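Local coordinates for protein antibiotic biosynthesis monooxygenase (Shewanella loihica, PDB 2RIL) that is probably a monooxygenase of the antibiotic biosynthesis monooxygenase family, a small protein that forms a dimer, at residues Tyr39-Leu44 against Val59-Ser64. Numbering follows the deposited sequence.
With ACT (acetate ion), chain C.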
ATOM      1  N   TYR A  39      12.060   7.374  12.100  1.00 10.99           N
ATOM      2  CA  TYR A  39      11.846   7.188  10.681  1.00 10.63           C
ATOM      3  C   TYR A  39      12.838   6.188  10.146  1.00 10.30           C
ATOM      4  O   TYR A  39      14.036   6.367  10.362  1.00 13.97           O
ATOM      5  CB  TYR A  39      12.066   8.476   9.939  1.00 11.07           C
ATOM      6  CG  TYR A  39      11.888   8.385   8.444  1.00 12.12           C
ATOM      7  CD1 TYR A  39      10.642   8.574   7.894  1.00 14.23           C
ATOM      8  CD2 TYR A  39      12.969   8.163   7.607  1.00 12.75           C
ATOM      9  CE1 TYR A  39      10.458   8.563   6.541  1.00 16.07           C
ATOM     10  CE2 TYR A  39      12.793   8.106   6.224  1.00 13.46           C
ATOM     11  CZ  TYR A  39      11.517   8.342   5.719  1.00 13.01           C
ATOM     12  OH  TYR A  39      11.266   8.382   4.359  1.00 17.14           O
ATOM     13  N   LEU A  40      12.377   5.134   9.469  1.00 10.23           N
ATOM     14  CA  LEU A  40      13.275   4.124   8.947  1.00  9.82           C
ATOM     15  C   LEU A  40      13.457   4.152   7.450  1.00 10.43           C
ATOM     16  O   LEU A  40      14.609   4.204   6.998  1.00 13.73           O
ATOM     17  CB  LEU A  40      12.961   2.681   9.416  1.00 10.52           C
ATOM     18  CG  LEU A  40      13.022   2.495  10.930  1.00 12.01           C
ATOM     19  CD1 LEU A  40      12.410   1.136  11.390  1.00 14.19           C
ATOM     20  CD2 LEU A  40      14.453   2.698  11.439  1.00 15.73           C
ATOM     21  N   SER A  41      12.367   4.139   6.683  1.00  9.07           N
ATOM     22  CA  SER A  41      12.472   4.095   5.251  1.00  9.46           C
ATOM     23  C   SER A  41      11.127   4.409   4.619  1.00  7.93           C
ATOM     24  O   SER A  41      10.084   4.398   5.303  1.00  8.12           O
ATOM     25  CB  SER A  41      12.996   2.736   4.809  1.00  9.73           C
ATOM     26  OG  SER A  41      12.075   1.737   5.117  1.00 11.20           O
ATOM     27  N   THR A  42      11.141   4.671   3.303  1.00  7.36           N
ATOM     28  CA  THR A  42       9.904   4.841   2.584  1.00  7.90           C
ATOM     29  C   THR A  42      10.033   4.416   1.134  1.00  7.50           C
ATOM     30  O   THR A  42      11.143   4.386   0.584  1.00  7.91           O
ATOM     31  CB  THR A  42       9.428   6.301   2.662  1.00  8.95           C
ATOM     32  OG1 THR A  42       8.017   6.359   2.461  1.00 10.30           O
ATOM     33  CG2 THR A  42      10.156   7.171   1.658  1.00  9.85           C
ATOM     34  N   GLN A  43       8.889   4.074   0.552  1.00  7.33           N
ATOM     35  CA  GLN A  43       8.793   3.752  -0.856  1.00  7.88           C
ATOM     36  C   GLN A  43       7.544   4.396  -1.412  1.00  6.98           C
ATOM     37  O   GLN A  43       6.409   3.941  -1.122  1.00  6.30           O
ATOM     38  CB  GLN A  43       8.745   2.241  -1.090  1.00  7.97           C
ATOM     39  CG  GLN A  43       9.994   1.498  -0.666  1.00  9.58           C
ATOM     40  CD  GLN A  43       9.831   0.034  -0.872  1.00 11.47           C
ATOM     41  OE1 GLN A  43       9.008  -0.559  -0.211  1.00 16.41           O
ATOM     42  NE2 GLN A  43      10.520  -0.525  -1.839  1.00 12.04           N
ATOM     43  N   LEU A  44       7.731   5.433  -2.211  1.00  7.26           N
ATOM     44  CA  LEU A  44       6.574   6.078  -2.852  1.00  6.51           C
ATOM     45  C   LEU A  44       6.350   5.312  -4.142  1.00  6.53           C
ATOM     46  O   LEU A  44       7.245   5.217  -4.982  1.00  7.02           O
ATOM     47  CB  LEU A  44       6.893   7.535  -3.234  1.00  6.91           C
ATOM     48  CG  LEU A  44       5.708   8.293  -3.888  1.00  7.48           C
ATOM     49  CD1 LEU A  44       4.514   8.464  -2.964  1.00  7.18           C
ATOM     50  CD2 LEU A  44       6.219   9.621  -4.441  1.00  8.37           C
ATOM     51  N   VAL A  59       4.456   3.944   1.116  1.00  5.85           N
ATOM     52  CA  VAL A  59       4.590   2.888   2.104  1.00  6.49           C
ATOM     53  C   VAL A  59       5.867   3.169   2.885  1.00  6.87           C
ATOM     54  O   VAL A  59       6.943   3.036   2.336  1.00  8.10           O
ATOM     55  CB  VAL A  59       4.626   1.505   1.462  1.00  6.72           C
ATOM     56  CG1 VAL A  59       4.635   0.409   2.590  1.00  7.83           C
ATOM     57  CG2 VAL A  59       3.424   1.228   0.531  1.00  8.39           C
ATOM     58  N   ALA A  60       5.726   3.584   4.146  1.00  7.93           N
ATOM     59  CA  ALA A  60       6.873   3.989   4.983  1.00  7.75           C
ATOM     60  C   ALA A  60       6.959   3.116   6.214  1.00  7.27           C
ATOM     61  O   ALA A  60       5.936   2.662   6.718  1.00  8.55           O
ATOM     62  CB  ALA A  60       6.713   5.422   5.430  1.00  8.28           C
ATOM     63  N   ILE A  61       8.169   2.912   6.705  0.50  7.46           N
ATOM     64  CA  ILE A  61       8.404   2.104   7.877  0.50  7.24           C
ATOM     65  C   ILE A  61       8.922   3.009   8.995  0.50  7.34           C
ATOM     66  O   ILE A  61       9.832   3.840   8.786  0.50  7.45           O
ATOM     67  CB  ILE A  61       9.426   0.999   7.639  0.50  7.96           C
ATOM     68  CG1 ILE A  61       9.175   0.325   6.294  0.50  8.47           C
ATOM     69  CG2 ILE A  61       9.375  -0.009   8.818  0.50  8.82           C
ATOM     70  CD1 ILE A  61       8.010  -0.555   6.321  0.50 10.30           C
ATOM     71  N   TRP A  62       8.309   2.862  10.159  1.00  6.90           N
ATOM     72  CA  TRP A  62       8.657   3.610  11.357  1.00  7.13           C
ATOM     73  C   TRP A  62       9.019   2.628  12.481  1.00  7.09           C
ATOM     74  O   TRP A  62       8.456   1.542  12.574  1.00  7.80           O
ATOM     75  CB  TRP A  62       7.481   4.489  11.793  1.00  8.71           C
ATOM     76  CG  TRP A  62       7.272   5.649  10.907  1.00  8.43           C
ATOM     77  CD1 TRP A  62       6.642   5.674   9.683  1.00  8.41           C
ATOM     78  CD2 TRP A  62       7.796   6.956  11.110  1.00  7.81           C
ATOM     79  NE1 TRP A  62       6.714   6.908   9.140  1.00  9.79           N
ATOM     80  CE2 TRP A  62       7.392   7.734  10.012  1.00  8.73           C
ATOM     81  CE3 TRP A  62       8.509   7.564  12.158  1.00  8.72           C
ATOM     82  CZ2 TRP A  62       7.692   9.076   9.922  1.00 10.05           C
ATOM     83  CZ3 TRP A  62       8.799   8.887  12.049  1.00  9.91           C
ATOM     84  CH2 TRP A  62       8.393   9.627  10.947  1.00  9.23           C
ATOM     85  N   GLN A  63       9.894   3.060  13.373  1.00  8.42           N
ATOM     86  CA  GLN A  63      10.315   2.189  14.462  1.00  9.37           C
ATOM     87  C   GLN A  63       9.199   1.828  15.451  1.00  9.12           C
ATOM     88  O   GLN A  63       9.220   0.769  16.077  1.00  9.72           O
ATOM     89  CB  GLN A  63      11.430   2.893  15.213  1.00 11.15           C
ATOM     90  CG  GLN A  63      12.083   2.014  16.266  1.00 12.58           C
ATOM     91  CD  GLN A  63      12.991   0.949  15.605  1.00 17.76           C
ATOM     92  OE1 GLN A  63      13.925   1.300  14.841  1.00 21.91           O
ATOM     93  NE2 GLN A  63      12.705  -0.341  15.855  1.00 20.71           N
ATOM     94  N   SER A  64       8.215   2.724  15.608  1.00  8.66           N
ATOM     95  CA  SER A  64       7.087   2.506  16.501  1.00  8.39           C
ATOM     96  C   SER A  64       5.952   3.395  16.153  1.00  8.53           C
ATOM     97  O   SER A  64       6.143   4.434  15.494  1.00  8.49           O
ATOM     98  CB  SER A  64       7.507   2.822  17.954  1.00  8.40           C
ATOM     99  OG  SER A  64       7.833   4.177  18.132  1.00  9.74           O
TER
HETATM  100  C   ACT C 100      14.003  -0.475   6.920  1.00 33.56           C
HETATM  101  O   ACT C 100      13.142  -0.250   6.061  1.00 33.83           O
HETATM  102  OXT ACT C 100      13.762  -1.501   7.573  1.00 35.17           O
HETATM  103  CH3 ACT C 100      15.205   0.400   7.141  1.00 33.03           C
HETATM  104  O   HOH W   1       8.226   0.509   2.361  1.00 11.02           O
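Tyr39 turns the edge of its ring to one face of the Trp62 indole, with the planes at 87°. In this T-shaped stack Tyr39 CD1 lies 3.6 Å from Trp62 CZ2. Tyr39 CA also sits over the six-membered ring of Trp62, a CH-pi contact. CG of Tyr39 is anti to the backbone N (chi1 179°), which sends the phenol along the helix-facing side of the sheet, against Arg30. Leu40 and Ser41 both give their N-H to Ile61 O. The bond from Leu40 N is 2.9 Å to Ile61 O, while that from Ser41 N is weak. Leu40 CD1 and CD2 lie against Gln63 OE1. Ser41 O accepts a bond from Ile61 N at 2.8 Å. On the face shared with Ile61, Ser41 OG lies doubtfully close to an acetate, most likely a crystallisation additive. Thr42 OG1 packs on Ala60 CB at 3.4 Å and hydrogen-bonds to Asn58. Gln43 and Val59 exchange two backbone bonds. A water donates to both Gln43 OE1 and Val59 O, tying the amide to the neighbouring strand. Leu44 continues the sheet into the second subunit. This is an antiparallel hairpin with a classic beta bulge, part of the ferredoxin-like fold of the dimeric alpha/beta-barrel family.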